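Local coordinates for protein agrin (Gallus gallus, PDB 1PZ7) that probably helps cluster acetylcholine receptors at the nerve-muscle synapse, through a laminin G domain whose action is modulated by alternative splicing and calcium binding, at residues 89-94 / 98-103; 76-81 / 116-121. One frame throughout, in Å; residues are numbered along the deposited sequence.

How the contacts relate
Contacts 1 and 2 lie side by side in the laminin G beta sandwich, their centres about 6 Å apart. Contact 1 pairs two neighbouring strands of the six-stranded sheet. Contact 2 crosses the interior from that sheet to the larger one. Strands 77-83 and 86-92 adjoin, and Ala79 N lies 2.9 Å from Met90 O, a probable hydrogen bond. Tyr91 OH hydrogen-bonds Arg121 O at 2.7 Å, in the turn after strand 112-119. At one end both contacts arrive at the calcium ion: 89-94 offers Leu93 O and 76-81 offers Asp76 OD1. Gln143 and Asp145 supply the other protein ligands, and two waters lie at the metal.

Contact 1: 89-94 / 98-103; sequences MMYDLG and VVLRST. With CA (calcium ion), chain C.
Met90 and Val99 form a non-hydrogen-bonded pair in an antiparallel beta hairpin of the laminin G fold. Strand 98-103 lies at one edge of its sheet. The pairs on either side are hydrogen-bonded: Met89 with Leu100, and Tyr91 with Val98. Leu100 N donates almost straight to Met89 O at 2.8 Å. Val98 N to Tyr91 O is longer, 3.1 Å.

The Met90 side chain starts with CG anti to the backbone N (chi1 -178°) and runs on extended. Met90 CB passes 3.8 Å from Val98 O. Met90 CG lies 3.6 Å from Val98 O and also meets Val99 CG2. Met90 SD stays 4.0 Å from Val99 CG2, and Met90 CE finishes the run 3.8 Å from Val99 CG2. The chain thus slants across one branch of the valine.

Met89, Tyr91, Val98 and Leu100 point to the other face of the sheet, toward the interior. Val98 CG1 sits over one face of the Tyr91 ring, 3.6 Å from its centroid, in a CH-pi contact displaced toward CZ. Beside it, Met89 CE touches Leu100 CD2. At the strand's end, Asp92 OD2 accepts from Gly94 N at 2.9 Å, closing an Asx turn next to calcium-binding Leu93 O.

Contact 2: 76-81 / 116-121; sequences DYIALA and AYRVQR. With CA (calcium ion), chain C.
Ile78 holds CG1 anti to its backbone N (chi1 -177°), and its extended tip carries CD1 across to Arg118. Leu80, two residues on, sets CG beside its backbone N (chi1 -62°), and this brings CD2 to Ala116. The two touches span the interior of the laminin G beta sandwich. Strand 77-83 belongs to one sheet and strand 112-119 to the other, and no hydrogen bond joins the segments. The backbones run nearly antiparallel but stay well apart, with the CA atoms of Leu80 and Ala116 8.3 Å from each other. Side chains alone bridge that gap.

At the Leu80 end the contact is methyl to methyl: CD2 lies 3.8 Å from Ala116 CB. At the Ile78 end, CD1 lies 3.9 Å from Arg118 CB, and the two side chains cross at a slant. The arginine bends at its third torsion (chi3 66°). This turns the guanidinium back, and the same Ile78 CD1 meets its edge, near its plane, 4.4 Å from NE. Leu144 also packs against both Ile78 and Arg118.

The buried guanidinium is held by backbone carbonyls. Arg118 NH1 donates to Gln120 O at 2.8 Å, coming from outside the carbonyl plane. Arg118 NH2 donates to Leu47 O. The first bond ties strand 112-119 to the type II' turn at Gln120 and Arg121, where the chain folds back into strand 122-127.

Before strand 77-83, Asp76 faces the calcium ion and takes no part in the sandwich contact. Its carboxylate divides its work between two oxygens. Asp76 OD1 binds the calcium ion at 2.3 Å, while Asp76 OD2 accepts a hydrogen bond from water 1 at 2.8 Å, a water that also lies at the calcium.

Contact 1: 89-94 / 98-103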
# COMPACT_ATOMS: atom_id res chain seq x y z
N MET A 89 -7.86 3.75 -1.22
CA MET A 89 -7.55 2.35 -1.40
C MET A 89 -8.30 1.88 -2.62
O MET A 89 -9.44 2.27 -2.86
CB MET A 89 -7.96 1.54 -0.18
CG MET A 89 -7.68 0.06 -0.33
SD MET A 89 -7.79 -0.86 1.20
CE MET A 89 -9.49 -0.58 1.64
N MET A 90 -7.65 1.03 -3.41
CA MET A 90 -8.24 0.49 -4.61
C MET A 90 -7.86 -0.97 -4.70
O MET A 90 -6.73 -1.33 -4.41
CB MET A 90 -7.69 1.26 -5.81
CG MET A 90 -8.23 0.86 -7.14
SD MET A 90 -7.72 2.08 -8.37
CE MET A 90 -8.98 1.84 -9.55
N TYR A 91 -8.82 -1.82 -5.05
CA TYR A 91 -8.51 -3.22 -5.30
C TYR A 91 -9.41 -3.79 -6.37
O TYR A 91 -10.55 -3.37 -6.55
CB TYR A 91 -8.54 -4.07 -4.02
CG TYR A 91 -9.79 -3.98 -3.17
CD1 TYR A 91 -10.87 -4.84 -3.36
CD2 TYR A 91 -9.87 -3.05 -2.14
CE1 TYR A 91 -12.00 -4.76 -2.56
CE2 TYR A 91 -10.99 -2.96 -1.34
CZ TYR A 91 -12.05 -3.82 -1.55
OH TYR A 91 -13.15 -3.70 -0.73
N ASP A 92 -8.85 -4.73 -7.11
CA ASP A 92 -9.55 -5.48 -8.14
C ASP A 92 -9.19 -6.92 -7.86
O ASP A 92 -8.02 -7.28 -7.85
CB ASP A 92 -9.10 -5.06 -9.54
CG ASP A 92 -9.95 -5.68 -10.65
OD1 ASP A 92 -9.90 -5.18 -11.80
OD2 ASP A 92 -10.69 -6.66 -10.45
N LEU A 93 -10.21 -7.73 -7.58
CA LEU A 93 -10.04 -9.13 -7.23
C LEU A 93 -10.41 -10.04 -8.39
O LEU A 93 -10.37 -11.27 -8.27
CB LEU A 93 -10.94 -9.47 -6.04
CG LEU A 93 -10.85 -8.56 -4.81
CD1 LEU A 93 -11.83 -9.00 -3.74
CD2 LEU A 93 -9.44 -8.54 -4.26
N GLY A 94 -10.76 -9.44 -9.53
CA GLY A 94 -11.17 -10.19 -10.70
C GLY A 94 -12.59 -9.90 -11.16
O GLY A 94 -13.07 -10.54 -12.10
N VAL A 98 -12.79 -1.35 -7.03
CA VAL A 98 -13.54 -0.44 -6.19
C VAL A 98 -12.53 0.54 -5.64
O VAL A 98 -11.35 0.22 -5.49
CB VAL A 98 -14.27 -1.17 -5.04
CG1 VAL A 98 -13.29 -1.74 -4.05
CG2 VAL A 98 -15.25 -0.23 -4.33
N VAL A 99 -12.99 1.76 -5.35
CA VAL A 99 -12.15 2.78 -4.75
C VAL A 99 -12.81 3.27 -3.47
O VAL A 99 -14.01 3.57 -3.45
CB VAL A 99 -11.96 3.98 -5.69
CG1 VAL A 99 -11.26 5.12 -4.98
CG2 VAL A 99 -11.19 3.57 -6.93
N LEU A 100 -12.02 3.33 -2.40
CA LEU A 100 -12.47 3.87 -1.12
C LEU A 100 -11.61 5.09 -0.88
O LEU A 100 -10.39 4.98 -0.78
CB LEU A 100 -12.27 2.86 0.01
CG LEU A 100 -13.29 1.71 0.06
CD1 LEU A 100 -13.13 0.75 -1.09
CD2 LEU A 100 -13.16 0.96 1.36
N ARG A 101 -12.25 6.26 -0.78
CA ARG A 101 -11.53 7.52 -0.68
C ARG A 101 -11.70 8.22 0.66
O ARG A 101 -12.83 8.47 1.11
CB ARG A 101 -12.02 8.42 -1.81
CG ARG A 101 -11.17 9.62 -2.08
CD ARG A 101 -11.48 10.23 -3.43
NE ARG A 101 -10.90 11.55 -3.58
CZ ARG A 101 -9.62 11.77 -3.86
NH1 ARG A 101 -9.19 13.01 -3.97
NH2 ARG A 101 -8.78 10.76 -4.02
N SER A 102 -10.57 8.52 1.28
CA SER A 102 -10.53 9.19 2.57
C SER A 102 -10.95 10.65 2.45
O SER A 102 -10.89 11.24 1.38
CB SER A 102 -9.10 9.12 3.12
OG SER A 102 -8.93 9.92 4.28
N THR A 103 -11.38 11.22 3.58
CA THR A 103 -11.77 12.62 3.66
C THR A 103 -10.72 13.48 4.36
O THR A 103 -10.93 14.67 4.58
CB THR A 103 -13.09 12.78 4.45
OG1 THR A 103 -12.87 12.47 5.84
CG2 THR A 103 -14.15 11.79 3.99
CA CA C . -9.04 -12.95 -7.40
O HOH W 1 -8.60 -12.91 -10.16
O HOH W 2 -10.67 -14.71 -7.45

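Contact 2: 76-81 / 116-121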
# COMPACT_ATOMS: atom_id res chain seq x y z
N ASP A 76 -4.47 -9.34 -9.96
CA ASP A 76 -5.25 -8.72 -8.91
C ASP A 76 -4.32 -7.77 -8.18
O ASP A 76 -3.10 -7.91 -8.25
CB ASP A 76 -5.72 -9.76 -7.89
CG ASP A 76 -6.78 -10.68 -8.42
OD1 ASP A 76 -7.16 -11.61 -7.68
OD2 ASP A 76 -7.30 -10.56 -9.55
N TYR A 77 -4.89 -6.83 -7.45
CA TYR A 77 -4.07 -5.92 -6.67
C TYR A 77 -4.90 -5.24 -5.61
O TYR A 77 -6.11 -5.16 -5.71
CB TYR A 77 -3.45 -4.85 -7.57
CG TYR A 77 -4.47 -4.03 -8.31
CD1 TYR A 77 -4.99 -2.86 -7.77
CD2 TYR A 77 -4.95 -4.45 -9.54
CE1 TYR A 77 -5.95 -2.13 -8.44
CE2 TYR A 77 -5.90 -3.73 -10.22
CZ TYR A 77 -6.40 -2.57 -9.66
OH TYR A 77 -7.36 -1.86 -10.36
N ILE A 78 -4.21 -4.76 -4.58
CA ILE A 78 -4.78 -3.87 -3.60
C ILE A 78 -3.69 -2.83 -3.38
O ILE A 78 -2.51 -3.18 -3.22
CB ILE A 78 -5.24 -4.58 -2.30
CG1 ILE A 78 -5.90 -3.58 -1.35
CG2 ILE A 78 -4.09 -5.28 -1.61
CD1 ILE A 78 -6.74 -4.26 -0.28
N ALA A 79 -4.06 -1.56 -3.43
CA ALA A 79 -3.07 -0.50 -3.33
C ALA A 79 -3.58 0.69 -2.55
O ALA A 79 -4.79 0.94 -2.50
CB ALA A 79 -2.66 -0.06 -4.72
N LEU A 80 -2.64 1.41 -1.95
CA LEU A 80 -2.90 2.67 -1.27
C LEU A 80 -2.15 3.74 -2.04
O LEU A 80 -0.98 3.55 -2.40
CB LEU A 80 -2.40 2.64 0.17
CG LEU A 80 -3.06 1.59 1.06
CD1 LEU A 80 -2.45 1.60 2.45
CD2 LEU A 80 -4.56 1.83 1.13
N ALA A 81 -2.79 4.87 -2.29
CA ALA A 81 -2.16 5.95 -3.03
C ALA A 81 -2.74 7.27 -2.58
O ALA A 81 -3.86 7.32 -2.08
CB ALA A 81 -2.40 5.77 -4.52
N ALA A 116 -6.05 0.40 6.76
CA ALA A 116 -6.79 -0.04 5.60
C ALA A 116 -6.88 -1.55 5.58
O ALA A 116 -5.87 -2.24 5.71
CB ALA A 116 -6.12 0.46 4.36
N TYR A 117 -8.09 -2.07 5.42
CA TYR A 117 -8.25 -3.51 5.35
C TYR A 117 -9.36 -3.94 4.41
O TYR A 117 -10.22 -3.15 4.01
CB TYR A 117 -8.44 -4.13 6.74
CG TYR A 117 -9.71 -3.75 7.48
CD1 TYR A 117 -9.71 -2.72 8.41
CD2 TYR A 117 -10.89 -4.45 7.28
CE1 TYR A 117 -10.85 -2.38 9.10
CE2 TYR A 117 -12.05 -4.12 7.97
CZ TYR A 117 -12.02 -3.09 8.88
OH TYR A 117 -13.17 -2.76 9.56
N ARG A 118 -9.29 -5.21 4.03
CA ARG A 118 -10.24 -5.82 3.14
C ARG A 118 -10.53 -7.22 3.65
O ARG A 118 -9.61 -7.94 4.02
CB ARG A 118 -9.68 -5.91 1.72
CG ARG A 118 -10.58 -6.66 0.74
CD ARG A 118 -9.91 -7.06 -0.56
NE ARG A 118 -8.87 -8.06 -0.32
CZ ARG A 118 -9.06 -9.38 -0.32
NH1 ARG A 118 -10.25 -9.91 -0.54
NH2 ARG A 118 -8.02 -10.18 -0.08
N VAL A 119 -11.81 -7.57 3.72
CA VAL A 119 -12.25 -8.92 4.07
C VAL A 119 -13.17 -9.30 2.92
O VAL A 119 -14.26 -8.75 2.79
CB VAL A 119 -13.00 -8.97 5.42
CG1 VAL A 119 -13.47 -10.39 5.71
CG2 VAL A 119 -12.12 -8.47 6.56
N GLN A 120 -12.71 -10.22 2.08
CA GLN A 120 -13.45 -10.61 0.88
C GLN A 120 -13.71 -9.35 0.05
O GLN A 120 -12.76 -8.65 -0.28
CB GLN A 120 -14.70 -11.42 1.25
CG GLN A 120 -14.31 -12.68 2.03
CD GLN A 120 -15.38 -13.74 2.11
OE1 GLN A 120 -15.33 -14.61 2.98
NE2 GLN A 120 -16.34 -13.70 1.19
N ARG A 121 -14.96 -9.03 -0.28
CA ARG A 121 -15.22 -7.86 -1.10
C ARG A 121 -15.28 -6.55 -0.32
O ARG A 121 -15.20 -5.47 -0.90
CB ARG A 121 -16.54 -8.03 -1.86
CG ARG A 121 -16.60 -9.27 -2.74
CD ARG A 121 -17.99 -9.58 -3.25
NE ARG A 121 -18.69 -8.36 -3.62
CZ ARG A 121 -19.92 -8.03 -3.25
NH1 ARG A 121 -20.67 -8.83 -2.49
NH2 ARG A 121 -20.42 -6.88 -3.66
CA CA C . -9.04 -12.95 -7.40
O HOH W 1 -8.60 -12.91 -10.16
O HOH W 2 -10.67 -14.71 -7.45